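Long-range contacts in glycerol uptake operon antiterminator-related protein (Thermotoga maritima, PDB 1VKF), which is of unknown detailed function but, as a TIM-barrel relative of glycerol-3-phosphate responsive antiterminators, probably takes part in regulating glycerol uptake genes: residues D62-N67 and I88-K93; P104-F109 and V129-V134; L43-H48 and L77-A82; I18-D23 and F36-D41; G149-A154 and H170-S175. One frame throughout, in Å; residues are numbered along the deposited sequence.

Interaction 1 of 5, residues D62-N67 and I88-K93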
# COMPACT_ATOMS: atom_id res chain seq x y z
N ASP A 62 3.37 4.43 -3.95
CA ASP A 62 2.44 5.45 -3.44
C ASP A 62 2.59 6.70 -4.28
O ASP A 62 3.51 7.49 -4.11
CB ASP A 62 2.71 5.80 -1.98
CG ASP A 62 1.66 6.75 -1.42
OD1 ASP A 62 1.00 7.44 -2.21
OD2 ASP A 62 1.44 6.88 -0.19
N MSE A 63 1.72 6.81 -5.26
CA MSE A 63 1.81 7.84 -6.28
C MSE A 63 1.59 9.22 -5.66
O MSE A 63 2.10 10.24 -6.17
CB MSE A 63 0.89 7.52 -7.43
CG MSE A 63 -0.54 7.66 -7.09
SE MSE A 63 -1.69 7.33 -8.63
CE MSE A 63 -1.36 9.10 -9.59
N ASP A 64 0.95 9.27 -4.49
CA ASP A 64 0.73 10.55 -3.85
C ASP A 64 1.98 11.16 -3.26
O ASP A 64 1.97 12.35 -2.92
CB ASP A 64 -0.27 10.41 -2.69
CG ASP A 64 -1.59 9.81 -3.07
OD1 ASP A 64 -2.01 9.80 -4.25
OD2 ASP A 64 -2.35 9.37 -2.15
N PHE A 65 3.06 10.38 -3.12
CA PHE A 65 4.29 10.86 -2.52
C PHE A 65 5.51 10.80 -3.46
O PHE A 65 6.65 10.88 -3.01
CB PHE A 65 4.51 10.14 -1.18
CG PHE A 65 3.51 10.54 -0.12
CD1 PHE A 65 3.76 11.59 0.74
CD2 PHE A 65 2.28 9.91 -0.06
CE1 PHE A 65 2.80 11.97 1.69
CE2 PHE A 65 1.33 10.26 0.87
CZ PHE A 65 1.58 11.31 1.75
N VAL A 66 5.24 10.71 -4.77
CA VAL A 66 6.30 10.79 -5.78
C VAL A 66 6.44 12.30 -6.05
O VAL A 66 5.52 12.93 -6.65
CB VAL A 66 5.92 10.05 -7.08
CG1 VAL A 66 6.98 10.23 -8.14
CG2 VAL A 66 5.65 8.55 -6.83
N ASN A 67 7.49 12.89 -5.49
CA ASN A 67 7.73 14.31 -5.63
C ASN A 67 7.81 14.72 -7.10
O ASN A 67 8.54 14.12 -7.89
CB ASN A 67 9.01 14.72 -4.98
CG ASN A 67 8.91 14.79 -3.45
OD1 ASN A 67 7.84 14.73 -2.88
ND2 ASN A 67 10.04 14.97 -2.81
N ILE A 88 -0.64 2.83 -5.03
CA ILE A 88 -1.31 3.10 -3.76
C ILE A 88 -1.67 4.58 -3.76
O ILE A 88 -0.92 5.40 -4.26
CB ILE A 88 -0.33 2.89 -2.60
CG1 ILE A 88 0.10 1.42 -2.50
CG2 ILE A 88 -0.94 3.30 -1.27
CD1 ILE A 88 1.43 1.26 -1.86
N THR A 89 -2.84 4.91 -3.26
CA THR A 89 -3.27 6.29 -3.23
C THR A 89 -4.41 6.46 -2.21
O THR A 89 -5.09 5.50 -1.92
CB THR A 89 -3.80 6.71 -4.66
OG1 THR A 89 -4.14 8.10 -4.67
CG2 THR A 89 -5.07 5.99 -5.05
N ILE A 90 -4.56 7.67 -1.72
CA ILE A 90 -5.72 8.06 -0.87
C ILE A 90 -6.84 8.70 -1.71
O ILE A 90 -7.92 8.98 -1.19
CB ILE A 90 -5.25 9.01 0.27
CG1 ILE A 90 -6.32 9.20 1.39
CG2 ILE A 90 -4.89 10.40 -0.23
CD1 ILE A 90 -6.49 8.07 2.25
N LYS A 91 -6.57 8.99 -2.99
CA LYS A 91 -7.52 9.71 -3.86
C LYS A 91 -8.40 8.77 -4.63
O LYS A 91 -7.89 8.10 -5.54
CB LYS A 91 -6.78 10.60 -4.86
CG LYS A 91 -5.79 11.61 -4.26
CD LYS A 91 -6.47 12.72 -3.46
CE LYS A 91 -5.44 13.61 -2.77
NZ LYS A 91 -6.03 14.68 -1.89
N PRO A 92 -9.70 8.69 -4.32
CA PRO A 92 -10.62 7.81 -5.06
C PRO A 92 -10.58 7.96 -6.57
O PRO A 92 -10.72 6.94 -7.26
CB PRO A 92 -12.01 8.23 -4.53
CG PRO A 92 -11.74 8.82 -3.25
CD PRO A 92 -10.40 9.45 -3.27
N LYS A 93 -10.39 9.17 -7.07
CA LYS A 93 -10.32 9.37 -8.51
C LYS A 93 -9.10 8.65 -9.12
O LYS A 93 -9.21 8.11 -10.21
CB LYS A 93 -10.28 10.87 -8.85
CG LYS A 93 -11.47 11.66 -8.34

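Interaction 2 of 5, residues P104-F109 and V129-V134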
# COMPACT_ATOMS: atom_id res chain seq x y z
N PRO A 104 -3.45 -2.57 -11.19
CA PRO A 104 -3.65 -2.88 -9.76
C PRO A 104 -3.49 -1.64 -8.87
O PRO A 104 -2.58 -0.78 -9.06
CB PRO A 104 -2.54 -3.88 -9.47
CG PRO A 104 -2.31 -4.55 -10.81
CD PRO A 104 -2.52 -3.53 -11.83
N ALA A 105 -4.40 -1.52 -7.90
CA ALA A 105 -4.44 -0.35 -7.07
C ALA A 105 -4.87 -0.70 -5.65
O ALA A 105 -5.72 -1.60 -5.47
CB ALA A 105 -5.36 0.70 -7.66
N VAL A 106 -4.26 -0.00 -4.69
CA VAL A 106 -4.63 -0.10 -3.31
C VAL A 106 -5.12 1.27 -2.84
O VAL A 106 -4.41 2.26 -3.02
CB VAL A 106 -3.44 -0.54 -2.44
CG1 VAL A 106 -3.85 -0.64 -1.01
CG2 VAL A 106 -2.94 -1.91 -2.93
N LEU A 107 -6.29 1.31 -2.20
CA LEU A 107 -6.84 2.55 -1.67
C LEU A 107 -6.54 2.62 -0.19
O LEU A 107 -6.88 1.70 0.55
CB LEU A 107 -8.35 2.65 -1.88
CG LEU A 107 -8.97 3.98 -1.40
CD1 LEU A 107 -8.58 5.15 -2.25
CD2 LEU A 107 -10.50 3.85 -1.37
N ARG A 108 -5.89 3.70 0.21
CA ARG A 108 -5.65 3.98 1.63
C ARG A 108 -6.93 4.44 2.32
O ARG A 108 -7.80 5.07 1.70
CB ARG A 108 -4.58 5.04 1.81
CG ARG A 108 -3.19 4.67 1.33
CD ARG A 108 -2.14 5.74 1.71
NE ARG A 108 -1.06 5.11 2.45
CZ ARG A 108 -0.44 5.59 3.52
NH1 ARG A 108 -0.73 6.78 4.00
NH2 ARG A 108 0.52 4.86 4.10
N PHE A 109 -7.03 4.13 3.62
CA PHE A 109 -8.23 4.31 4.42
C PHE A 109 -7.71 4.74 5.82
O PHE A 109 -7.05 3.98 6.51
CB PHE A 109 -8.96 2.97 4.44
CG PHE A 109 -10.26 2.93 5.21
CD1 PHE A 109 -10.56 3.81 6.22
CD2 PHE A 109 -11.21 1.99 4.86
CE1 PHE A 109 -11.77 3.74 6.87
CE2 PHE A 109 -12.44 1.92 5.52
CZ PHE A 109 -12.70 2.79 6.52
N VAL A 129 -13.89 -1.49 -4.25
CA VAL A 129 -12.49 -1.60 -3.85
C VAL A 129 -12.18 -2.98 -3.27
O VAL A 129 -12.72 -3.36 -2.24
CB VAL A 129 -12.15 -0.53 -2.83
CG1 VAL A 129 -10.72 -0.69 -2.37
CG2 VAL A 129 -12.43 0.86 -3.39
N ASP A 130 -11.30 -3.72 -3.92
CA ASP A 130 -10.98 -5.08 -3.50
C ASP A 130 -9.91 -5.09 -2.39
O ASP A 130 -9.92 -5.96 -1.55
CB ASP A 130 -10.39 -5.86 -4.68
CG ASP A 130 -11.28 -5.83 -5.92
OD1 ASP A 130 -12.48 -6.15 -5.79
OD2 ASP A 130 -10.84 -5.48 -7.05
N VAL A 131 -8.98 -4.14 -2.48
CA VAL A 131 -7.78 -4.08 -1.61
C VAL A 131 -7.63 -2.70 -0.96
O VAL A 131 -7.53 -1.66 -1.62
CB VAL A 131 -6.48 -4.43 -2.37
CG1 VAL A 131 -5.27 -4.47 -1.41
CG2 VAL A 131 -6.63 -5.78 -3.08
N VAL A 132 -7.67 -2.71 0.36
CA VAL A 132 -7.66 -1.48 1.13
C VAL A 132 -6.50 -1.55 2.13
O VAL A 132 -6.32 -2.59 2.75
CB VAL A 132 -8.99 -1.30 1.94
CG1 VAL A 132 -8.94 -0.00 2.66
CG2 VAL A 132 -10.19 -1.36 1.05
N GLU A 133 -5.77 -0.46 2.28
CA GLU A 133 -4.77 -0.29 3.34
C GLU A 133 -5.33 0.60 4.44
O GLU A 133 -5.62 1.77 4.22
CB GLU A 133 -3.47 0.27 2.80
CG GLU A 133 -2.34 0.36 3.85
CD GLU A 133 -1.07 0.94 3.27
OE1 GLU A 133 -1.11 2.11 2.89
OE2 GLU A 133 -0.07 0.21 3.25
N VAL A 134 -5.47 0.01 5.61
CA VAL A 134 -6.07 0.71 6.76
C VAL A 134 -4.99 1.16 7.72
O VAL A 134 -4.17 0.36 8.17
CB VAL A 134 -7.06 -0.18 7.49
CG1 VAL A 134 -7.58 0.54 8.74
CG2 VAL A 134 -8.19 -0.60 6.56
O HOH W 1 -8.01 -2.35 -4.49

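Interaction 3 of 5, residues L43-H48 and L77-A82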
# COMPACT_ATOMS: atom_id res chain seq x y z
N LEU A 43 11.95 12.15 -11.35
CA LEU A 43 13.19 12.06 -12.12
C LEU A 43 13.78 10.69 -11.86
O LEU A 43 14.53 10.22 -12.71
CB LEU A 43 14.17 13.14 -11.64
CG LEU A 43 13.66 14.61 -11.84
CD1 LEU A 43 14.62 15.66 -11.23
CD2 LEU A 43 13.56 14.81 -13.29
N ASN A 44 13.55 10.15 -10.69
CA ASN A 44 14.29 8.94 -10.30
C ASN A 44 13.47 7.69 -10.09
O ASN A 44 14.08 6.63 -9.76
CB ASN A 44 15.12 9.21 -9.05
CG ASN A 44 16.28 10.21 -9.28
OD1 ASN A 44 17.34 9.83 -9.71
ND2 ASN A 44 16.03 11.45 -9.01
N LEU A 45 12.14 7.76 -10.29
CA LEU A 45 11.26 6.68 -9.95
C LEU A 45 11.64 5.43 -10.76
O LEU A 45 11.69 4.31 -10.24
CB LEU A 45 9.83 7.06 -10.25
CG LEU A 45 8.79 5.96 -10.02
CD1 LEU A 45 8.71 5.48 -8.61
CD2 LEU A 45 7.44 6.41 -10.56
N LYS A 46 11.95 5.63 -12.03
CA LYS A 46 12.27 4.50 -12.88
C LYS A 46 13.53 3.76 -12.39
O LYS A 46 13.59 2.53 -12.44
CB LYS A 46 12.45 4.96 -14.33
CG LYS A 46 12.58 3.75 -15.31
CD LYS A 46 12.89 4.20 -16.75
CE LYS A 46 12.61 3.06 -17.73
NZ LYS A 46 11.15 2.80 -17.87
N PHE A 47 14.51 4.47 -11.89
CA PHE A 47 15.72 3.85 -11.40
C PHE A 47 15.47 3.12 -10.09
O PHE A 47 15.99 2.04 -9.84
CB PHE A 47 16.78 4.90 -11.14
CG PHE A 47 17.10 5.76 -12.34
CD1 PHE A 47 17.38 5.20 -13.58
CD2 PHE A 47 17.17 7.15 -12.20
CE1 PHE A 47 17.68 6.01 -14.67
CE2 PHE A 47 17.47 7.96 -13.31
CZ PHE A 47 17.71 7.39 -14.53
N HIS A 48 14.66 3.74 -9.24
CA HIS A 48 14.26 3.10 -7.98
C HIS A 48 13.53 1.80 -8.27
O HIS A 48 13.82 0.76 -7.64
CB HIS A 48 13.40 4.04 -7.14
CG HIS A 48 14.13 5.25 -6.65
ND1 HIS A 48 13.47 6.37 -6.18
CD2 HIS A 48 15.46 5.52 -6.52
CE1 HIS A 48 14.35 7.27 -5.78
NE2 HIS A 48 15.57 6.78 -5.97
N LEU A 77 -0.34 6.38 -15.59
CA LEU A 77 0.36 5.79 -16.74
C LEU A 77 1.87 6.03 -16.67
O LEU A 77 2.62 5.14 -17.06
CB LEU A 77 -0.17 6.27 -18.09
CG LEU A 77 -1.60 5.81 -18.33
CD1 LEU A 77 -2.14 6.43 -19.61
CD2 LEU A 77 -1.69 4.29 -18.31
N PHE A 78 2.36 7.17 -16.13
CA PHE A 78 3.74 7.40 -15.93
C PHE A 78 4.36 6.44 -14.94
O PHE A 78 5.45 5.91 -15.18
CB PHE A 78 3.94 8.85 -15.43
CG PHE A 78 5.35 9.24 -15.19
CD1 PHE A 78 5.90 8.98 -13.97
CD2 PHE A 78 6.09 9.82 -16.20
CE1 PHE A 78 7.24 9.34 -13.70
CE2 PHE A 78 7.42 10.21 -15.96
CZ PHE A 78 7.98 9.94 -14.71
N VAL A 79 3.64 6.19 -13.84
CA VAL A 79 4.12 5.29 -12.83
C VAL A 79 4.15 3.84 -13.43
O VAL A 79 5.10 3.09 -13.15
CB VAL A 79 3.23 5.41 -11.55
CG1 VAL A 79 3.59 4.31 -10.59
CG2 VAL A 79 3.45 6.78 -10.94
N LYS A 80 3.16 3.46 -14.22
CA LYS A 80 3.19 2.17 -14.90
C LYS A 80 4.39 2.06 -15.86
O LYS A 80 5.15 1.06 -15.82
CB LYS A 80 1.86 1.90 -15.62
CG LYS A 80 1.76 0.52 -16.26
CD LYS A 80 1.51 -0.54 -15.17
CE LYS A 80 1.24 -1.93 -15.74
NZ LYS A 80 2.52 -2.70 -15.82
N LYS A 81 4.62 3.10 -16.65
CA LYS A 81 5.79 3.15 -17.57
C LYS A 81 7.12 3.05 -16.86
O LYS A 81 8.13 2.48 -17.37
CB LYS A 81 5.75 4.46 -18.37
CG LYS A 81 4.79 4.45 -19.54
CD LYS A 81 5.36 5.19 -20.77
CE LYS A 81 4.52 4.86 -22.01
NZ LYS A 81 4.78 5.78 -23.16
N ALA A 82 7.18 3.61 -15.66
CA ALA A 82 8.40 3.56 -14.88
C ALA A 82 8.72 2.17 -14.36
O ALA A 82 9.81 1.96 -13.93
CB ALA A 82 8.36 4.55 -13.71
O HOH W 2 12.08 0.61 -14.06

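Interaction 4 of 5, residues I18-D23 and F36-D41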
# COMPACT_ATOMS: atom_id res chain seq x y z
N ILE A 18 4.67 -7.00 4.33
CA ILE A 18 5.01 -6.22 3.12
C ILE A 18 6.09 -5.21 3.50
O ILE A 18 6.01 -4.54 4.54
CB ILE A 18 3.75 -5.49 2.58
CG1 ILE A 18 2.81 -6.51 2.04
CG2 ILE A 18 4.12 -4.44 1.53
CD1 ILE A 18 1.39 -5.99 1.76
N ALA A 19 7.11 -5.08 2.67
CA ALA A 19 8.22 -4.18 2.96
C ALA A 19 7.88 -2.79 2.47
O ALA A 19 7.80 -2.57 1.27
CB ALA A 19 9.51 -4.67 2.31
N ALA A 20 7.81 -1.86 3.41
CA ALA A 20 7.65 -0.43 3.11
C ALA A 20 9.05 0.22 3.05
O ALA A 20 9.89 0.07 3.99
CB ALA A 20 6.81 0.24 4.19
N LEU A 21 9.27 0.97 1.97
CA LEU A 21 10.51 1.65 1.76
C LEU A 21 10.29 3.15 1.71
O LEU A 21 9.47 3.64 0.93
CB LEU A 21 11.17 1.21 0.46
CG LEU A 21 11.77 -0.21 0.49
CD1 LEU A 21 12.52 -0.40 -0.79
CD2 LEU A 21 12.64 -0.45 1.71
N TRP A 22 11.06 3.88 2.52
CA TRP A 22 10.98 5.36 2.53
C TRP A 22 12.15 6.00 1.81
O TRP A 22 12.11 7.16 1.42
CB TRP A 22 10.94 5.87 3.96
CG TRP A 22 9.60 5.79 4.53
CD1 TRP A 22 9.15 4.88 5.47
CD2 TRP A 22 8.47 6.59 4.18
NE1 TRP A 22 7.82 5.11 5.74
CE2 TRP A 22 7.38 6.16 4.97
CE3 TRP A 22 8.27 7.67 3.28
CZ2 TRP A 22 6.12 6.74 4.88
CZ3 TRP A 22 7.04 8.26 3.23
CH2 TRP A 22 5.96 7.78 4.01
N ASP A 23 13.24 5.28 1.70
CA ASP A 23 14.30 5.78 0.86
C ASP A 23 15.11 4.65 0.28
O ASP A 23 15.01 3.49 0.71
CB ASP A 23 15.17 6.83 1.59
CG ASP A 23 16.28 6.20 2.35
OD1 ASP A 23 15.94 5.28 3.11
OD2 ASP A 23 17.50 6.52 2.25
N PHE A 36 6.16 -1.87 -0.89
CA PHE A 36 5.47 -0.61 -1.09
C PHE A 36 6.47 0.50 -1.06
O PHE A 36 7.10 0.73 -0.03
CB PHE A 36 4.41 -0.41 0.00
CG PHE A 36 3.18 -1.22 -0.16
CD1 PHE A 36 3.02 -2.14 -1.16
CD2 PHE A 36 2.16 -1.09 0.78
CE1 PHE A 36 1.83 -2.82 -1.29
CE2 PHE A 36 0.99 -1.79 0.66
CZ PHE A 36 0.84 -2.66 -0.36
N LEU A 37 6.71 1.17 -2.19
CA LEU A 37 7.67 2.29 -2.25
C LEU A 37 6.92 3.55 -1.91
O LEU A 37 6.03 4.00 -2.64
CB LEU A 37 8.25 2.39 -3.66
CG LEU A 37 9.23 3.51 -3.89
CD1 LEU A 37 10.41 3.45 -2.96
CD2 LEU A 37 9.65 3.50 -5.36
N LEU A 38 7.20 4.11 -0.74
CA LEU A 38 6.35 5.14 -0.17
C LEU A 38 6.82 6.56 -0.44
O LEU A 38 6.06 7.51 -0.15
CB LEU A 38 6.21 4.93 1.33
CG LEU A 38 5.54 3.59 1.68
CD1 LEU A 38 5.37 3.54 3.18
CD2 LEU A 38 4.19 3.40 1.00
N LYS A 39 8.00 6.71 -1.01
CA LYS A 39 8.48 8.01 -1.47
C LYS A 39 9.43 7.83 -2.63
O LYS A 39 10.28 6.93 -2.64
CB LYS A 39 9.20 8.73 -0.31
CG LYS A 39 9.66 10.17 -0.62
CD LYS A 39 10.42 10.80 0.57
CE LYS A 39 10.74 12.25 0.26
NZ LYS A 39 11.25 12.96 1.45
N SER A 40 9.33 8.71 -3.60
CA SER A 40 10.29 8.76 -4.68
C SER A 40 10.17 10.15 -5.29
O SER A 40 9.61 11.06 -4.68
CB SER A 40 10.02 7.62 -5.73
OG SER A 40 11.00 7.60 -6.77
N ASP A 41 10.61 10.28 -6.53
CA ASP A 41 10.44 11.53 -7.29
C ASP A 41 10.37 11.17 -8.78
O ASP A 41 10.79 10.09 -9.20
CB ASP A 41 11.47 12.61 -6.93
CG ASP A 41 12.88 12.30 -7.39
OD1 ASP A 41 13.15 12.22 -8.60
OD2 ASP A 41 13.77 12.16 -6.56

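Interaction 5 of 5, residues G149-A154 and H170-S175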
# COMPACT_ATOMS: atom_id res chain seq x y z
N GLY A 149 -14.68 -10.38 2.90
CA GLY A 149 -14.47 -10.54 1.47
C GLY A 149 -13.47 -9.57 0.84
O GLY A 149 -13.05 -9.77 -0.30
N ARG A 150 -13.10 -8.49 1.52
CA ARG A 150 -12.12 -7.58 0.93
C ARG A 150 -10.80 -7.79 1.63
O ARG A 150 -10.77 -8.19 2.79
CB ARG A 150 -12.60 -6.12 0.99
CG ARG A 150 -13.94 -5.97 0.22
CD ARG A 150 -14.55 -4.62 0.31
NE ARG A 150 -15.97 -4.69 -0.07
CZ ARG A 150 -16.45 -4.37 -1.27
NH1 ARG A 150 -15.67 -4.00 -2.27
NH2 ARG A 150 -17.75 -4.48 -1.47
N THR A 151 -9.72 -7.57 0.89
CA THR A 151 -8.36 -7.70 1.42
C THR A 151 -7.99 -6.44 2.16
O THR A 151 -8.07 -5.36 1.60
CB THR A 151 -7.40 -7.92 0.27
OG1 THR A 151 -7.76 -9.10 -0.43
CG2 THR A 151 -6.01 -8.21 0.79
N VAL A 152 -7.62 -6.57 3.43
CA VAL A 152 -7.12 -5.45 4.21
C VAL A 152 -5.62 -5.62 4.50
O VAL A 152 -5.16 -6.68 4.95
CB VAL A 152 -7.92 -5.28 5.53
CG1 VAL A 152 -7.30 -4.16 6.40
CG2 VAL A 152 -9.38 -4.99 5.22
N ILE A 153 -4.86 -4.58 4.21
CA ILE A 153 -3.48 -4.46 4.62
C ILE A 153 -3.44 -3.43 5.72
O ILE A 153 -3.93 -2.30 5.56
CB ILE A 153 -2.63 -3.99 3.45
CG1 ILE A 153 -2.69 -4.98 2.30
CG2 ILE A 153 -1.16 -3.74 3.91
CD1 ILE A 153 -2.31 -4.38 0.98
N ALA A 154 -2.87 -3.81 6.85
CA ALA A 154 -2.71 -2.90 7.95
C ALA A 154 -1.43 -2.13 7.79
O ALA A 154 -0.43 -2.67 7.37
CB ALA A 154 -2.69 -3.66 9.24
N HIS A 170 -6.32 -11.28 11.76
CA HIS A 170 -7.57 -10.67 11.29
C HIS A 170 -7.52 -9.99 9.93
O HIS A 170 -8.59 -9.70 9.36
CB HIS A 170 -8.05 -9.62 12.29
CG HIS A 170 -8.03 -10.09 13.70
ND1 HIS A 170 -8.87 -11.08 14.16
CD2 HIS A 170 -7.24 -9.74 14.75
CE1 HIS A 170 -8.60 -11.32 15.44
NE2 HIS A 170 -7.62 -10.53 15.82
N VAL A 171 -6.31 -9.68 9.46
CA VAL A 171 -6.12 -8.98 8.19
C VAL A 171 -5.07 -9.77 7.39
O VAL A 171 -4.34 -10.58 7.95
CB VAL A 171 -5.70 -7.49 8.39
CG1 VAL A 171 -6.66 -6.76 9.35
CG2 VAL A 171 -4.29 -7.36 8.89
N SER A 172 -5.00 -9.52 6.09
CA SER A 172 -4.14 -10.32 5.23
C SER A 172 -2.68 -10.03 5.43
O SER A 172 -1.87 -10.95 5.43
CB SER A 172 -4.48 -10.08 3.77
OG SER A 172 -5.76 -10.60 3.51
N ALA A 173 -2.36 -8.75 5.57
CA ALA A 173 -0.96 -8.32 5.57
C ALA A 173 -0.73 -7.06 6.37
O ALA A 173 -1.64 -6.35 6.70
CB ALA A 173 -0.54 -8.11 4.13
N ILE A 174 0.53 -6.77 6.65
CA ILE A 174 0.96 -5.51 7.24
C ILE A 174 2.11 -4.92 6.44
O ILE A 174 3.08 -5.61 6.17
CB ILE A 174 1.52 -5.75 8.68
CG1 ILE A 174 0.45 -6.29 9.62
CG2 ILE A 174 2.14 -4.49 9.21
CD1 ILE A 174 1.00 -6.81 10.95
N SER A 175 2.00 -3.65 6.09
CA SER A 175 3.04 -2.91 5.46
C SER A 175 3.85 -2.21 6.54
O SER A 175 3.32 -1.46 7.35
CB SER A 175 2.50 -1.88 4.46
OG SER A 175 3.58 -1.02 4.03
O HOH W 3 -7.76 -9.11 4.66

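Interaction 1 of 5, residues D62-N67 and I88-K93
The carboxylate of Asp64 accepts a hydrogen bond from each of two groups of 88-93, one on each oxygen. Thr89 OG1 donates to Asp64 OD1 at 2.8 Å, on the syn side and 17° out of the carboxylate plane. The backbone N of Ile90 donates to Asp64 OD2, also 2.8 Å away, and uses the syn lone pair with a nearly straight N-H. The side chains of Asp64 and Thr89 cross at about a right angle. Thr89 OG1 lies anti to its own backbone N (chi1 -176°), which turns it to the aspartate. The same oxygen accepts from Lys91 N at 3.1 Å, an ST turn just before helix 92-100, and it is also hydrogen-bonded to Asn94 ND2.

Behind this, Asp62 and Ile88 form a parallel bridge at the C-terminal ends of strands 58-62 and 86-89. Met63 N reaches Ile88 O at 3.2 Å, and Met63 CG lies alongside Thr89 CB. Asp62 OD1 accepts from Asp64 N at 2.9 Å in an Asx turn, met on the anti side. The Asx turn probably helps to position Asp64.

In this beta/alpha barrel the contact ties together the loops that follow two neighbouring strands. Two donors hold the carboxylate of Asp64, so its rotation is probably fixed and its negative charge favoured.

Interaction 2 of 5, residues P104-F109 and V129-V134
Leu107, Arg108 and Phe109 pair in parallel register with Val132, Glu133 and Val134, and the strand axes come within 4.6 Å at an angle of 32°. Leu107 N donates to Val131 O, and Glu133 N to Leu107 O at 3.0 Å. A weaker bond runs from Phe109 N to Glu133 O. A water donates to Ala105 O and accepts from Val131 N.

Strands 105-110 and 131-135 form a right-handed beta-alpha-beta unit of the TIM barrel, with helix 114-127 between them. Leu107, Phe109, Val132 and Val134 share one face of the sheet, where Phe109 and Val132 touch Ile124 of that helix. Val132 CG1 meets the edge of the Phe109 ring in its plane and touches Phe109 CB at 3.5 Å. Leu107 CD2 packs on Val129 CG2.

Arg108 and Glu133 share the opposite face. Their side chains lie alongside, with guanidinium and carboxylate planes 77° apart. Arg108 NE forms a salt bridge to Glu133 OE1 at 3.0 Å, though its hydrogen bond is weak. A leucine in place of Arg108 would probably leave the buried Glu133 carboxylate without this charged mate. Arg108 also approaches a bound citrate. Nearby, Val106 CG2 meets Val131 CG1 at 3.8 Å.

Interaction 3 of 5, residues L43-H48 and L77-A82
Leu45, in the first turn of helix 45-54, sends its side chain toward helix 73-82. Its CG stands anti to the backbone N (chi1 176°), and this brings the CD2 branch among three side chains. CD2 is 3.8 Å from Ala82 CB and 4.0 Å from Val79 CG2. The Leu45 and Val79 side chains cross at about a right angle. The same methyl also approaches Phe78 CE1, at 4.3 Å, coming obliquely to the ring. Leu45 also touches Leu37 and Val61, so its side chain reaches down to the strands beneath the helices.

Lys46 follows on the more exposed side. Its backbone comes close to Ala82, with the two CA atoms 4.5 Å apart, and the small alanine side chain probably permits this approach. The aliphatic part of Lys46 passes over the end of 77-82, with CG 3.6 Å from Ala82 O. The chain is extended up to its last torsion and bends there (chi4 71°), which leaves NZ 3.1 Å from Lys81 O.

One water joins the two backbones. It donates to Lys46 O at 2.9 Å and to Ala82 O at 2.6 Å.

The contact therefore has an apolar part on the sheet side and a polar, hydrated part farther out. It joins the start of helix 45-54 to the 77-82 part of helix 73-82, side by side in the outer helical layer of a TIM barrel.

Interaction 4 of 5, residues I18-D23 and F36-D41
Ile18 lays its CG2 methyl over the face of the Phe36 ring, 3.7 Å from the ring centroid and 12° off the normal, a CH-pi contact. Ile18 CD1 reaches the same ring at CZ. Phe36 CG lies beside the backbone N (chi1 -76°), which carries the ring to Ile18. With an alanine here, the CG2 methyl of Ile18 would probably lose the ring face it rests on and a gap would open.

Strands 16-21 and 34-41 run parallel as neighbours in the wall of the TIM barrel. Phe36 N donates to Ala19 O, Leu21 N to Phe36 O and Leu38 N to Leu21 O.

Just past strand 16-21, at the break in strand 34-41, Leu38 CB sits over the six-membered ring of Trp22, 3.7 Å from its centroid and 2° off the normal. Leu38 CD1 fits between Trp22 CZ2 and Ala20 CB, 3.7 Å from each. Trp22 NE1 is hydrogen-bonded to a bound citrate. Lys39 CB approaches Trp22 CE3 obliquely, at 3.9 Å.

Interaction 5 of 5, residues G149-A154 and H170-S175
Val171 has CG1 beside its backbone N (chi1 -52°), and Val152 has its own CG1 anti to N (chi1 175°); these torsions bring the two CG1 methyls to 4.0 Å. The other branch of Val171, CG2, packs on Ala154 CB. Ile174 CG1 comes to the same alanine methyl. Helix 140-144 borders this side through Ala140.

On the other face, Ile153 CG1 faces Ala173 CB at 4.2 Å, near Ile18 of the next strand. Thr151 CG2 touches Ser172 CB and OG.

The backbones pair in parallel. Ala154 N donates to Ala173 O at 2.8 Å, and Ser175 N to Ala154 O at 2.9 Å. Ser172 N reaches Val152 O at 3.1 Å with a more bent N-H. A water accepts from Val152 N at 2.8 Å and hydrogen-bonds Ser172 OG, linking Val152 to the residue just before strand 173-176.

These are the two strands of a beta-alpha-beta unit, with helix 161-167 between them. The side-chain chemistry is thus mainly apolar, and three backbone bonds and one water bridge join the segments. Ser175 OG is hydrogen-bonded to a citrate, probably from the crystallisation liquor, which may mark a pocket.

Overall arrangement
Interactions 1, 2, 4 and 5 lie on the curled parallel sheet of one TIM-barrel domain. Interaction 3 lies in the outer helices, about 17 Å from the chain centre. Along the chain, 4 comes first, 3 and 1 alternate, and 2 and 5 follow. Neighbouring strands join 4 to 1, 1 to 2, 2 to 5 and, closing the ring, 5 back to 4. Interactions 2 and 5 have centres about 9 Å apart, while 3 and 5 are about 26 Å apart, on opposite sides of the chain centre. Trp22, Arg108 and Ser175, from interactions 4, 2 and 5, all approach bound citrate, probably from the crystallisation liquor, which may mark a pocket.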